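Local atomic coordinates of ethanolamine kinase Pv091845 (Plasmodium vivax, PDB entry 2QG7), a protein that probably phosphorylates ethanolamine, as members of the choline/ethanolamine kinase family do, in the first step of phosphatidylethanolamine synthesis. Residues V77-E82 against F174-I179; I120-I125 against D351-C356; A134-R139 against K169-F174; G142-E147 against L426-H431. All blocks are in the same frame, centred on the assembly; numbering follows the deposited sequence.

Interaction 1. Residues V77-E82 against F174-I179; sequences VSNVFE and FTNGRI
Val-77 lies across the side chain of Asn-176 at about a right angle, its CB 4.0 Å from CB of Asn-176, while its carbonyl O sits 3.5 Å from that same CB. Next to this van der Waals contact comes a hydrogen bond. ND2 of Asn-79 donates to the main-chain O of Asn-176 over 2.8 Å, moderately bent at 143°. It arrives in the carbonyl plane on a lone pair, although that oxygen lies somewhat out of the plane of the Asn-79 amide. The acceptor belongs to the tight type I turn from Phe-174 to Gly-177 that joins strands 170-174 and 177-181. ND2 of Asn-79 also donates to the carbonyl O of Tyr-141, at the end of the neighbouring strand 136-141. One buried amide nitrogen therefore serves two main-chain carbonyls, which should fix the rotation of the Asn-79 amide and tie the connection between helices 65-75 and 84-98 to the end of strand 136-141 and to the turn leading into its neighbour 177-181.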
loop_
_atom_site.group_PDB
_atom_site.type_symbol
_atom_site.label_atom_id
_atom_site.label_comp_id
_atom_site.label_asym_id
_atom_site.label_seq_id
_atom_site.Cartn_x
_atom_site.Cartn_y
_atom_site.Cartn_z
ATOM N N VAL D 77 2.700 -28.471 -19.919
ATOM C CA VAL D 77 2.199 -27.228 -20.514
ATOM C C VAL D 77 1.920 -26.172 -19.452
ATOM O O VAL D 77 1.385 -25.105 -19.760
ATOM C CB VAL D 77 0.915 -27.491 -21.380
ATOM C CG1 VAL D 77 1.272 -28.247 -22.648
ATOM C CG2 VAL D 77 -0.126 -28.307 -20.598
ATOM N N SER D 78 2.290 -26.473 -18.208
ATOM C CA SER D 78 1.979 -25.610 -17.069
ATOM C C SER D 78 2.889 -24.383 -17.012
ATOM O O SER D 78 2.524 -23.354 -16.423
ATOM C CB SER D 78 2.033 -26.393 -15.744
ATOM O OG SER D 78 3.363 -26.817 -15.441
ATOM N N ASN D 79 4.058 -24.504 -17.641
ATOM C CA ASN D 79 5.099 -23.463 -17.662
ATOM C C ASN D 79 5.658 -23.099 -16.284
ATOM O O ASN D 79 6.326 -22.069 -16.131
ATOM C CB ASN D 79 4.660 -22.221 -18.452
ATOM C CG ASN D 79 4.359 -22.530 -19.918
ATOM O OD1 ASN D 79 5.035 -23.352 -20.558
ATOM N ND2 ASN D 79 3.336 -21.869 -20.452
ATOM N N VAL D 80 5.391 -23.941 -15.282
ATOM C CA VAL D 80 6.061 -23.800 -13.985
ATOM C C VAL D 80 7.220 -24.793 -13.956
ATOM O O VAL D 80 7.025 -25.991 -14.179
ATOM C CB VAL D 80 5.122 -23.987 -12.779
ATOM C CG1 VAL D 80 5.860 -23.648 -11.470
ATOM C CG2 VAL D 80 3.885 -23.113 -12.930
ATOM N N PHE D 81 8.420 -24.261 -13.717
ATOM C CA PHE D 81 9.678 -25.004 -13.874
ATOM C C PHE D 81 10.441 -25.134 -12.553
ATOM O O PHE D 81 10.345 -24.264 -11.690
ATOM C CB PHE D 81 10.553 -24.360 -14.968
ATOM C CG PHE D 81 9.946 -24.452 -16.345
ATOM C CD1 PHE D 81 9.312 -23.347 -16.918
ATOM C CD2 PHE D 81 9.993 -25.635 -17.061
ATOM C CE1 PHE D 81 8.737 -23.423 -18.186
ATOM C CE2 PHE D 81 9.420 -25.729 -18.321
ATOM C CZ PHE D 81 8.787 -24.620 -18.886
ATOM N N GLU D 82 11.166 -26.238 -12.394
ATOM C CA GLU D 82 11.933 -26.501 -11.176
ATOM C C GLU D 82 13.084 -25.481 -10.985
ATOM O O GLU D 82 13.309 -24.971 -9.873
ATOM C CB GLU D 82 12.434 -27.961 -11.191
ATOM C CG GLU D 82 13.803 -28.193 -10.546
ATOM C CD GLU D 82 14.316 -29.606 -10.790
ATOM O OE1 GLU D 82 15.191 -29.810 -11.672
ATOM O OE2 GLU D 82 13.827 -30.511 -10.084
ATOM N N PHE D 174 1.375 -21.799 -30.033
ATOM C CA PHE D 174 1.018 -23.085 -29.417
ATOM C C PHE D 174 0.247 -22.879 -28.123
ATOM O O PHE D 174 0.237 -21.771 -27.561
ATOM C CB PHE D 174 2.240 -24.012 -29.217
ATOM C CG PHE D 174 3.497 -23.317 -28.704
ATOM C CD1 PHE D 174 3.806 -23.321 -27.346
ATOM C CD2 PHE D 174 4.374 -22.687 -29.582
ATOM C CE1 PHE D 174 4.949 -22.704 -26.870
ATOM C CE2 PHE D 174 5.535 -22.071 -29.109
ATOM C CZ PHE D 174 5.819 -22.080 -27.752
ATOM N N THR D 175 -0.402 -23.943 -27.643
ATOM C CA THR D 175 -1.433 -23.769 -26.590
ATOM C C THR D 175 -0.925 -23.158 -25.296
ATOM O O THR D 175 -1.732 -22.732 -24.441
ATOM C CB THR D 175 -2.222 -25.071 -26.258
ATOM O OG1 THR D 175 -1.297 -26.110 -25.877
ATOM C CG2 THR D 175 -3.054 -25.514 -27.475
ATOM N N ASN D 176 0.405 -23.094 -25.154
ATOM C CA ASN D 176 0.994 -22.653 -23.893
ATOM C C ASN D 176 2.068 -21.561 -24.074
ATOM O O ASN D 176 2.705 -21.106 -23.115
ATOM C CB ASN D 176 1.456 -23.877 -23.070
ATOM C CG ASN D 176 2.728 -24.520 -23.621
ATOM O OD1 ASN D 176 3.779 -24.396 -23.023
ATOM N ND2 ASN D 176 2.636 -25.182 -24.762
ATOM N N GLY D 177 2.227 -21.102 -25.310
ATOM C CA GLY D 177 3.156 -20.022 -25.563
ATOM C C GLY D 177 3.294 -19.721 -27.015
ATOM O O GLY D 177 2.491 -20.186 -27.832
ATOM N N ARG D 178 4.323 -18.949 -27.349
ATOM C CA ARG D 178 4.603 -18.614 -28.750
ATOM C C ARG D 178 6.076 -18.314 -29.013
ATOM O O ARG D 178 6.859 -18.070 -28.074
ATOM C CB ARG D 178 3.769 -17.397 -29.187
ATOM C CG ARG D 178 4.250 -16.079 -28.569
ATOM C CD ARG D 178 3.556 -14.901 -29.177
ATOM N NE ARG D 178 2.249 -14.703 -28.593
ATOM C CZ ARG D 178 1.852 -13.586 -27.983
ATOM N NH1 ARG D 178 0.617 -13.531 -27.494
ATOM N NH2 ARG D 178 2.666 -12.533 -27.868
ATOM N N ILE D 179 6.436 -18.306 -30.298
ATOM C CA ILE D 179 7.767 -17.876 -30.729
ATOM C C ILE D 179 7.638 -16.601 -31.565
ATOM O O ILE D 179 6.972 -16.578 -32.614
ATOM C CB ILE D 179 8.560 -18.960 -31.546
ATOM C CG1 ILE D 179 8.522 -20.328 -30.845
ATOM C CG2 ILE D 179 10.008 -18.502 -31.739
ATOM C CD1 ILE D 179 8.980 -21.516 -31.734
#

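Interaction 2. Residues I120-I125 against D351-C356; sequences ITNILI and DFEYSC
Between Asn-122, at the start of strand 122-128, and Asp-351, on the turn after strand 347-349, the backbones stay 9.7 Å apart from CA to CA, so side chains alone span the gap. Asn-122 and Glu-353 reach toward each other from opposite directions, amide and carboxylate planes steeply inclined at 68°. Beyond CG the glutamate chain runs extended, with chi2 at -172°, and this carries its carboxylate across to the strand. The bond that results is weak: ND2 of Asn-122 donates to OE2 of Glu-353 over 3.5 Å. The amide oxygen is closer still, with OD1 of Asn-122 3.1 Å from OE2 of Glu-353, but those two are both acceptors. OD1 of Asn-122 also lies 3.5 Å from OD2 of Asp-351. On the flank, OG1 of Thr-121 is 3.3 Å from OE1 of Glu-353, at too poor an angle for a hydrogen bond. The sequence Asp-Phe-Glu here probably corresponds to the Asp-Phe-Gly segment of protein kinases, consistent with a position near the nucleotide cleft of this kinase-like fold. Arg-139 makes a long, weak ion pair with Asp-351. Several oxygens crowd this buried junction and only one weak N-H bond joins the two segments directly, so the link between them is probably slight.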
loop_
_atom_site.group_PDB
_atom_site.type_symbol
_atom_site.label_atom_id
_atom_site.label_comp_id
_atom_site.label_asym_id
_atom_site.label_seq_id
_atom_site.Cartn_x
_atom_site.Cartn_y
_atom_site.Cartn_z
ATOM N N ILE D 120 4.567 -9.860 -15.920
ATOM C CA ILE D 120 4.374 -10.518 -14.615
ATOM C C ILE D 120 3.643 -11.842 -14.779
ATOM O O ILE D 120 3.861 -12.773 -13.997
ATOM C CB ILE D 120 3.662 -9.622 -13.504
ATOM C CG1 ILE D 120 2.372 -8.949 -14.028
ATOM C CG2 ILE D 120 4.676 -8.612 -12.843
ATOM C CD1 ILE D 120 1.506 -8.321 -12.937
ATOM N N THR D 121 2.795 -11.930 -15.803
ATOM C CA THR D 121 2.001 -13.138 -16.025
ATOM C C THR D 121 2.552 -14.056 -17.149
ATOM O O THR D 121 1.940 -15.074 -17.504
ATOM C CB THR D 121 0.504 -12.783 -16.243
ATOM O OG1 THR D 121 0.358 -11.971 -17.424
ATOM C CG2 THR D 121 -0.035 -12.030 -15.014
ATOM N N ASN D 122 3.713 -13.679 -17.690
ATOM C CA ASN D 122 4.378 -14.387 -18.778
ATOM C C ASN D 122 5.810 -14.649 -18.360
ATOM O O ASN D 122 6.340 -13.967 -17.462
ATOM C CB ASN D 122 4.408 -13.520 -20.045
ATOM C CG ASN D 122 3.011 -13.022 -20.473
ATOM O OD1 ASN D 122 2.841 -11.827 -20.800
ATOM N ND2 ASN D 122 2.010 -13.932 -20.484
ATOM N N ILE D 123 6.422 -15.644 -19.012
ATOM C CA ILE D 123 7.870 -15.858 -18.929
ATOM C C ILE D 123 8.469 -15.606 -20.309
ATOM O O ILE D 123 8.011 -16.193 -21.302
ATOM C CB ILE D 123 8.210 -17.274 -18.437
ATOM C CG1 ILE D 123 7.413 -17.563 -17.154
ATOM C CG2 ILE D 123 9.714 -17.420 -18.230
ATOM C CD1 ILE D 123 7.201 -19.065 -16.821
ATOM N N LEU D 124 9.464 -14.712 -20.361
ATOM C CA LEU D 124 10.144 -14.354 -21.612
ATOM C C LEU D 124 11.566 -14.893 -21.705
ATOM O O LEU D 124 12.395 -14.663 -20.820
ATOM C CB LEU D 124 10.163 -12.836 -21.830
ATOM C CG LEU D 124 8.870 -12.219 -22.351
ATOM C CD1 LEU D 124 8.951 -10.686 -22.318
ATOM C CD2 LEU D 124 8.533 -12.754 -23.747
ATOM N N ILE D 125 11.840 -15.600 -22.799
ATOM C CA ILE D 125 13.147 -16.202 -22.984
ATOM C C ILE D 125 13.714 -15.824 -24.341
ATOM O O ILE D 125 13.145 -16.172 -25.392
ATOM C CB ILE D 125 13.162 -17.755 -22.782
ATOM C CG1 ILE D 125 12.425 -18.161 -21.488
ATOM C CG2 ILE D 125 14.616 -18.308 -22.823
ATOM C CD1 ILE D 125 10.913 -18.443 -21.691
ATOM N N ASP D 351 3.670 -6.289 -25.625
ATOM C CA ASP D 351 2.683 -6.956 -24.792
ATOM C C ASP D 351 1.241 -6.492 -25.002
ATOM O O ASP D 351 0.654 -5.755 -24.193
ATOM C CB ASP D 351 3.125 -6.940 -23.327
ATOM C CG ASP D 351 2.702 -8.202 -22.581
ATOM O OD1 ASP D 351 1.789 -8.964 -23.065
ATOM O OD2 ASP D 351 3.278 -8.419 -21.477
ATOM N N PHE D 352 0.659 -6.967 -26.094
ATOM C CA PHE D 352 -0.687 -6.575 -26.519
ATOM C C PHE D 352 -1.718 -7.616 -26.129
ATOM O O PHE D 352 -2.673 -7.854 -26.876
ATOM C CB PHE D 352 -0.702 -6.401 -28.045
ATOM C CG PHE D 352 0.254 -5.347 -28.540
ATOM C CD1 PHE D 352 1.552 -5.685 -28.909
ATOM C CD2 PHE D 352 -0.143 -4.023 -28.621
ATOM C CE1 PHE D 352 2.448 -4.694 -29.351
ATOM C CE2 PHE D 352 0.722 -3.046 -29.052
ATOM C CZ PHE D 352 2.028 -3.382 -29.412
ATOM N N GLU D 353 -1.515 -8.242 -24.966
ATOM C CA GLU D 353 -2.450 -9.267 -24.468
ATOM C C GLU D 353 -3.800 -8.719 -24.028
ATOM O O GLU D 353 -4.760 -9.467 -23.965
ATOM C CB GLU D 353 -1.836 -10.140 -23.368
ATOM C CG GLU D 353 -1.283 -9.417 -22.143
ATOM C CD GLU D 353 -0.507 -10.386 -21.185
ATOM O OE1 GLU D 353 -0.250 -10.041 -19.968
ATOM O OE2 GLU D 353 -0.144 -11.504 -21.669
ATOM N N TYR D 354 -3.867 -7.415 -23.733
ATOM C CA TYR D 354 -5.134 -6.796 -23.346
ATOM C C TYR D 354 -5.754 -5.972 -24.447
ATOM O O TYR D 354 -6.866 -5.489 -24.288
ATOM C CB TYR D 354 -5.000 -5.989 -22.056
ATOM C CG TYR D 354 -4.526 -6.828 -20.901
ATOM C CD1 TYR D 354 -3.183 -6.839 -20.531
ATOM C CD2 TYR D 354 -5.412 -7.638 -20.198
ATOM C CE1 TYR D 354 -2.746 -7.612 -19.487
ATOM C CE2 TYR D 354 -4.981 -8.420 -19.159
ATOM C CZ TYR D 354 -3.655 -8.399 -18.808
ATOM O OH TYR D 354 -3.225 -9.189 -17.769
ATOM N N SER D 355 -5.040 -5.842 -25.562
ATOM C CA SER D 355 -5.462 -5.018 -26.701
ATOM C C SER D 355 -6.781 -5.413 -27.305
ATOM O O SER D 355 -7.009 -6.573 -27.672
ATOM C CB SER D 355 -4.390 -4.990 -27.768
ATOM O OG SER D 355 -3.241 -4.372 -27.234
ATOM N N CYS D 356 -7.661 -4.426 -27.378
ATOM C CA CYS D 356 -8.974 -4.601 -27.972
ATOM C C CYS D 356 -9.575 -3.235 -28.175
ATOM O O CYS D 356 -8.962 -2.216 -27.811
ATOM C CB CYS D 356 -9.879 -5.473 -27.101
ATOM S SG CYS D 356 -10.010 -4.906 -25.391
#

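Interaction 3. Residues A134-R139 against K169-F174; sequences AKYLIR and KIYVFF
In the five-stranded antiparallel sheet of the kinase-like N-terminal lobe, Tyr-136 and Tyr-171 touch across an intervening strand: strands 136-141 and 170-174 both pair with 177-181 and not with each other. The CA atoms of Tyr-136 and Tyr-171 are 9.3 Å apart, and the rings bridge that separation. The pair is an offset edge-to-face stack, with centroids 5.6 Å apart and planes at 70°, the edge of Tyr-136 turned toward the face of Tyr-171. The closest atoms are CD2 of Tyr-136 and CE2 of Tyr-171 at 3.7 Å, and the latter lies near the plane of the Tyr-136 ring. With chi1 at -61°, CG of Tyr-171 stands anti to its carbonyl carbon, and the ring points toward its partner. Strand 170-174 is irregular just here, since Tyr-171 and Val-172 both face Ile-179 in a classic beta bulge. A water lies near the hydroxyl of Tyr-171 and the carbonyl of Lys-135, but it is modelled too close to the latter to be relied on. Leu-102 touches both rings. The two tyrosines, one of them on the outermost strand 170-174, thus lie on the antiparallel N-lobe sheet of a protein kinase-like fold.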
loop_
_atom_site.group_PDB
_atom_site.type_symbol
_atom_site.label_atom_id
_atom_site.label_comp_id
_atom_site.label_asym_id
_atom_site.label_seq_id
_atom_site.Cartn_x
_atom_site.Cartn_y
_atom_site.Cartn_z
ATOM N N ALA D 134 21.194 -14.570 -35.230
ATOM C CA ALA D 134 19.799 -14.136 -35.315
ATOM C C ALA D 134 19.069 -14.460 -34.008
ATOM O O ALA D 134 19.253 -15.551 -33.436
ATOM C CB ALA D 134 19.099 -14.796 -36.505
ATOM N N LYS D 135 18.243 -13.514 -33.547
ATOM C CA LYS D 135 17.611 -13.623 -32.240
ATOM C C LYS D 135 16.102 -13.804 -32.316
ATOM O O LYS D 135 15.412 -13.128 -33.089
ATOM C CB LYS D 135 18.005 -12.447 -31.357
ATOM C CG LYS D 135 19.563 -12.238 -31.325
ATOM C CD LYS D 135 19.871 -11.096 -30.313
ATOM C CE LYS D 135 21.431 -10.866 -30.329
ATOM N NZ LYS D 135 21.749 -9.855 -29.109
ATOM N N TYR D 136 15.608 -14.755 -31.522
ATOM C CA TYR D 136 14.167 -15.030 -31.368
ATOM C C TYR D 136 13.776 -14.828 -29.914
ATOM O O TYR D 136 14.630 -14.572 -29.065
ATOM C CB TYR D 136 13.806 -16.447 -31.848
ATOM C CG TYR D 136 14.266 -16.746 -33.269
ATOM C CD1 TYR D 136 15.522 -17.320 -33.523
ATOM C CD2 TYR D 136 13.452 -16.438 -34.367
ATOM C CE1 TYR D 136 15.945 -17.572 -34.833
ATOM C CE2 TYR D 136 13.872 -16.687 -35.673
ATOM C CZ TYR D 136 15.111 -17.252 -35.896
ATOM O OH TYR D 136 15.504 -17.503 -37.193
ATOM N N LEU D 137 12.479 -14.916 -29.636
ATOM C CA LEU D 137 11.953 -14.729 -28.282
ATOM C C LEU D 137 10.906 -15.804 -28.009
ATOM O O LEU D 137 10.015 -16.050 -28.855
ATOM C CB LEU D 137 11.341 -13.323 -28.139
ATOM C CG LEU D 137 10.873 -12.819 -26.773
ATOM C CD1 LEU D 137 12.061 -12.611 -25.851
ATOM C CD2 LEU D 137 10.089 -11.508 -26.912
ATOM N N ILE D 138 11.019 -16.466 -26.853
ATOM C CA ILE D 138 9.997 -17.415 -26.470
ATOM C C ILE D 138 9.162 -16.808 -25.358
ATOM O O ILE D 138 9.694 -16.313 -24.359
ATOM C CB ILE D 138 10.563 -18.792 -26.048
ATOM C CG1 ILE D 138 11.386 -19.405 -27.181
ATOM C CG2 ILE D 138 9.430 -19.739 -25.651
ATOM C CD1 ILE D 138 12.061 -20.710 -26.804
ATOM N N ARG D 139 7.848 -16.842 -25.562
ATOM C CA ARG D 139 6.919 -16.365 -24.576
ATOM C C ARG D 139 6.072 -17.534 -24.110
ATOM O O ARG D 139 5.378 -18.188 -24.903
ATOM C CB ARG D 139 6.049 -15.243 -25.155
ATOM C CG ARG D 139 5.186 -14.534 -24.131
ATOM C CD ARG D 139 4.171 -13.642 -24.806
ATOM N NE ARG D 139 4.792 -12.502 -25.478
ATOM C CZ ARG D 139 5.181 -11.374 -24.875
ATOM N NH1 ARG D 139 5.736 -10.409 -25.601
ATOM N NH2 ARG D 139 5.028 -11.197 -23.556
ATOM N N LYS D 169 6.752 -9.453 -35.404
ATOM C CA LYS D 169 6.192 -10.690 -35.987
ATOM C C LYS D 169 6.187 -11.832 -34.997
ATOM O O LYS D 169 7.173 -12.077 -34.319
ATOM C CB LYS D 169 6.933 -11.108 -37.261
ATOM C CG LYS D 169 6.455 -12.439 -37.839
ATOM C CD LYS D 169 6.537 -12.512 -39.386
ATOM C CE LYS D 169 8.022 -12.340 -39.853
ATOM N NZ LYS D 169 8.124 -12.167 -41.349
ATOM N N ILE D 170 5.058 -12.517 -34.920
ATOM C CA ILE D 170 4.962 -13.755 -34.170
ATOM C C ILE D 170 5.039 -14.925 -35.142
ATOM O O ILE D 170 4.196 -15.043 -36.031
ATOM C CB ILE D 170 3.641 -13.849 -33.369
ATOM C CG1 ILE D 170 3.559 -12.717 -32.349
ATOM C CG2 ILE D 170 3.497 -15.243 -32.686
ATOM C CD1 ILE D 170 2.182 -12.541 -31.838
ATOM N N TYR D 171 6.038 -15.792 -34.959
ATOM C CA TYR D 171 6.311 -16.891 -35.894
ATOM C C TYR D 171 5.389 -18.111 -35.695
ATOM O O TYR D 171 4.763 -18.585 -36.661
ATOM C CB TYR D 171 7.771 -17.292 -35.773
ATOM C CG TYR D 171 8.753 -16.188 -36.099
ATOM C CD1 TYR D 171 8.932 -15.756 -37.416
ATOM C CD2 TYR D 171 9.527 -15.592 -35.097
ATOM C CE1 TYR D 171 9.846 -14.749 -37.720
ATOM C CE2 TYR D 171 10.450 -14.577 -35.392
ATOM C CZ TYR D 171 10.603 -14.170 -36.712
ATOM O OH TYR D 171 11.495 -13.171 -37.036
ATOM N N VAL D 172 5.287 -18.598 -34.446
ATOM C CA VAL D 172 4.497 -19.801 -34.129
ATOM C C VAL D 172 3.609 -19.623 -32.884
ATOM O O VAL D 172 4.047 -19.073 -31.883
ATOM C CB VAL D 172 5.406 -21.071 -33.917
ATOM C CG1 VAL D 172 4.549 -22.308 -33.695
ATOM C CG2 VAL D 172 6.364 -21.278 -35.086
ATOM N N PHE D 173 2.368 -20.116 -32.970
ATOM C CA PHE D 173 1.443 -20.132 -31.839
ATOM C C PHE D 173 1.240 -21.574 -31.348
ATOM O O PHE D 173 0.975 -22.465 -32.153
ATOM C CB PHE D 173 0.076 -19.525 -32.215
ATOM C CG PHE D 173 0.110 -18.050 -32.561
ATOM C CD1 PHE D 173 0.275 -17.634 -33.890
ATOM C CD2 PHE D 173 -0.054 -17.082 -31.570
ATOM C CE1 PHE D 173 0.300 -16.279 -34.230
ATOM C CE2 PHE D 173 -0.027 -15.696 -31.879
ATOM C CZ PHE D 173 0.146 -15.297 -33.215
ATOM N N PHE D 174 1.375 -21.799 -30.033
ATOM C CA PHE D 174 1.018 -23.085 -29.417
ATOM C C PHE D 174 0.247 -22.879 -28.123
ATOM O O PHE D 174 0.237 -21.771 -27.561
ATOM C CB PHE D 174 2.240 -24.012 -29.217
ATOM C CG PHE D 174 3.497 -23.317 -28.704
ATOM C CD1 PHE D 174 3.806 -23.321 -27.346
ATOM C CD2 PHE D 174 4.374 -22.687 -29.582
ATOM C CE1 PHE D 174 4.949 -22.704 -26.870
ATOM C CE2 PHE D 174 5.535 -22.071 -29.109
ATOM C CZ PHE D 174 5.819 -22.080 -27.752
HETATM O O HOH W 1 13.596 -12.605 -34.581
#

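Interaction 4. Residues G142-E147 against L426-H431; sequences GPKTDE and LLQGMH
Two bent chains meet where Gln-428 reaches Lys-144: a turn at chi2 (-79°) swings the glutamine amide away from its helix, and an unusual chi2 of 133° brings the lysine methylenes against it. The contact joins the two lobes of the kinase-like fold, bringing the loop between strand 136-141 and helix 151-163 against the C-terminal end of helix 413-430. The aliphatic part of the lysine does the touching. Its CD comes to 3.2 Å from OE1 of Gln-428, and its CB to 3.6 Å from NE2 of the same amide. No hydrogen bond crosses between the two segments, so the fit rests on van der Waals contact, with the two chains crossing at a slant. Farther along the loop, Glu-147 approaches His-431, the residue just past the helix, with carboxylate and imidazole planes 69° apart. The main-chain O of Glu-147 is hydrogen-bonded to Lys-242 of helix 236-251, which ties this part of the loop to a second helix. OE1 of Glu-147 stays 4.5 Å from NE2 of His-431, too far for a direct bond. That same oxygen instead lies 3.8 Å from CD2 of His-431, while OE2 of Glu-147 sits over one face of the ring.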
loop_
_atom_site.group_PDB
_atom_site.type_symbol
_atom_site.label_atom_id
_atom_site.label_comp_id
_atom_site.label_asym_id
_atom_site.label_seq_id
_atom_site.Cartn_x
_atom_site.Cartn_y
_atom_site.Cartn_z
ATOM N N GLY D 142 1.381 -17.887 -18.394
ATOM C CA GLY D 142 1.080 -18.377 -17.037
ATOM C C GLY D 142 -0.176 -19.253 -16.955
ATOM O O GLY D 142 -0.721 -19.682 -17.986
ATOM N N PRO D 143 -0.637 -19.563 -15.723
ATOM C CA PRO D 143 -1.920 -20.278 -15.505
ATOM C C PRO D 143 -3.143 -19.328 -15.496
ATOM O O PRO D 143 -4.192 -19.646 -14.922
ATOM C CB PRO D 143 -1.731 -20.931 -14.118
ATOM C CG PRO D 143 -0.324 -20.493 -13.639
ATOM C CD PRO D 143 0.057 -19.295 -14.453
ATOM N N LYS D 144 -2.988 -18.166 -16.131
ATOM C CA LYS D 144 -4.040 -17.161 -16.238
ATOM C C LYS D 144 -4.222 -16.880 -17.733
ATOM O O LYS D 144 -3.848 -15.819 -18.242
ATOM C CB LYS D 144 -3.623 -15.899 -15.471
ATOM C CG LYS D 144 -3.033 -16.170 -14.052
ATOM C CD LYS D 144 -1.725 -15.370 -13.833
ATOM C CE LYS D 144 -1.150 -15.525 -12.413
ATOM N NZ LYS D 144 0.429 -15.150 -12.463
ATOM N N THR D 145 -4.803 -17.867 -18.420
ATOM C CA THR D 145 -4.726 -17.967 -19.890
ATOM C C THR D 145 -6.081 -17.767 -20.609
ATOM O O THR D 145 -6.116 -17.525 -21.828
ATOM C CB THR D 145 -4.038 -19.332 -20.330
ATOM O OG1 THR D 145 -3.688 -19.292 -21.753
ATOM C CG2 THR D 145 -4.954 -20.559 -20.016
ATOM N N ASP D 146 -7.179 -17.869 -19.845
ATOM C CA ASP D 146 -8.546 -17.752 -20.379
ATOM C C ASP D 146 -9.374 -16.820 -19.500
ATOM O O ASP D 146 -10.165 -16.000 -20.006
ATOM C CB ASP D 146 -9.223 -19.136 -20.482
ATOM C CG ASP D 146 -8.589 -20.028 -21.553
ATOM O OD1 ASP D 146 -8.121 -19.476 -22.590
ATOM O OD2 ASP D 146 -8.558 -21.274 -21.364
ATOM N N GLU D 147 -9.168 -16.941 -18.185
ATOM C CA GLU D 147 -9.889 -16.138 -17.197
ATOM C C GLU D 147 -9.713 -14.615 -17.422
ATOM O O GLU D 147 -10.666 -13.817 -17.278
ATOM C CB GLU D 147 -9.441 -16.544 -15.789
ATOM C CG GLU D 147 -9.152 -18.099 -15.668
ATOM C CD GLU D 147 -8.540 -18.428 -14.290
ATOM O OE1 GLU D 147 -8.196 -17.461 -13.547
ATOM O OE2 GLU D 147 -8.414 -19.652 -13.951
ATOM N N LEU D 426 -7.434 -8.606 -7.992
ATOM C CA LEU D 426 -8.094 -9.447 -7.013
ATOM C C LEU D 426 -8.364 -10.853 -7.567
ATOM O O LEU D 426 -8.179 -11.849 -6.838
ATOM C CB LEU D 426 -9.386 -8.794 -6.506
ATOM C CG LEU D 426 -9.219 -7.641 -5.520
ATOM C CD1 LEU D 426 -10.595 -7.031 -5.154
ATOM C CD2 LEU D 426 -8.453 -8.046 -4.227
ATOM N N LEU D 427 -8.824 -10.942 -8.825
ATOM C CA LEU D 427 -9.080 -12.227 -9.494
ATOM C C LEU D 427 -7.847 -13.069 -9.630
ATOM O O LEU D 427 -7.906 -14.270 -9.525
ATOM C CB LEU D 427 -9.622 -12.008 -10.902
ATOM C CG LEU D 427 -11.107 -12.181 -11.211
ATOM C CD1 LEU D 427 -11.314 -11.823 -12.717
ATOM C CD2 LEU D 427 -11.547 -13.610 -10.928
ATOM N N GLN D 428 -6.731 -12.422 -9.898
ATOM C CA GLN D 428 -5.436 -13.066 -9.945
ATOM C C GLN D 428 -4.968 -13.563 -8.582
ATOM O O GLN D 428 -4.287 -14.595 -8.495
ATOM C CB GLN D 428 -4.408 -12.098 -10.549
ATOM C CG GLN D 428 -4.765 -11.661 -11.938
ATOM C CD GLN D 428 -4.437 -12.693 -12.990
ATOM O OE1 GLN D 428 -3.395 -12.609 -13.635
ATOM N NE2 GLN D 428 -5.318 -13.674 -13.181
ATOM N N GLY D 429 -5.294 -12.796 -7.534
ATOM C CA GLY D 429 -4.994 -13.173 -6.177
ATOM C C GLY D 429 -5.770 -14.378 -5.651
ATOM O O GLY D 429 -5.370 -14.967 -4.649
ATOM N N MET D 430 -6.878 -14.738 -6.297
ATOM C CA MET D 430 -7.630 -15.952 -5.941
ATOM C C MET D 430 -6.910 -17.224 -6.388
ATOM O O MET D 430 -6.984 -18.263 -5.708
ATOM C CB MET D 430 -9.049 -15.949 -6.532
ATOM C CG MET D 430 -9.922 -14.780 -6.116
ATOM S SD MET D 430 -10.243 -14.520 -4.338
ATOM C CE MET D 430 -8.959 -13.367 -3.845
ATOM N N HIS D 431 -6.236 -17.129 -7.543
ATOM C CA HIS D 431 -5.560 -18.283 -8.157
ATOM C C HIS D 431 -4.108 -17.901 -8.330
ATOM O O HIS D 431 -3.609 -17.756 -9.462
ATOM C CB HIS D 431 -6.209 -18.647 -9.510
ATOM C CG HIS D 431 -7.706 -18.767 -9.448
ATOM N ND1 HIS D 431 -8.346 -19.872 -8.917
ATOM C CD2 HIS D 431 -8.689 -17.909 -9.830
ATOM C CE1 HIS D 431 -9.659 -19.694 -8.989
ATOM N NE2 HIS D 431 -9.894 -18.512 -9.538
#

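How the interactions relate
Three of the four contacts draw on one antiparallel sheet. Interactions 1 and 3 share Phe-174, and strand 177-181 joins them again, N of Arg-178 lying 2.8 Å from O of Arg-139. Interaction 2 joins the sheet from the next strand, with O of Ile-125 2.6 Å from N of Ile-138, and its centre is about 13 Å from those of interactions 1, 3 and 4. It probably lies near the nucleotide cleft. Interaction 4 abuts it through Thr-121, whose CG2 is 3.7 Å from OE1 of Gln-428, so residues 120-125 face both C-terminal-lobe partners. Interactions 3 and 4 lie farthest apart, about 24 Å between centres.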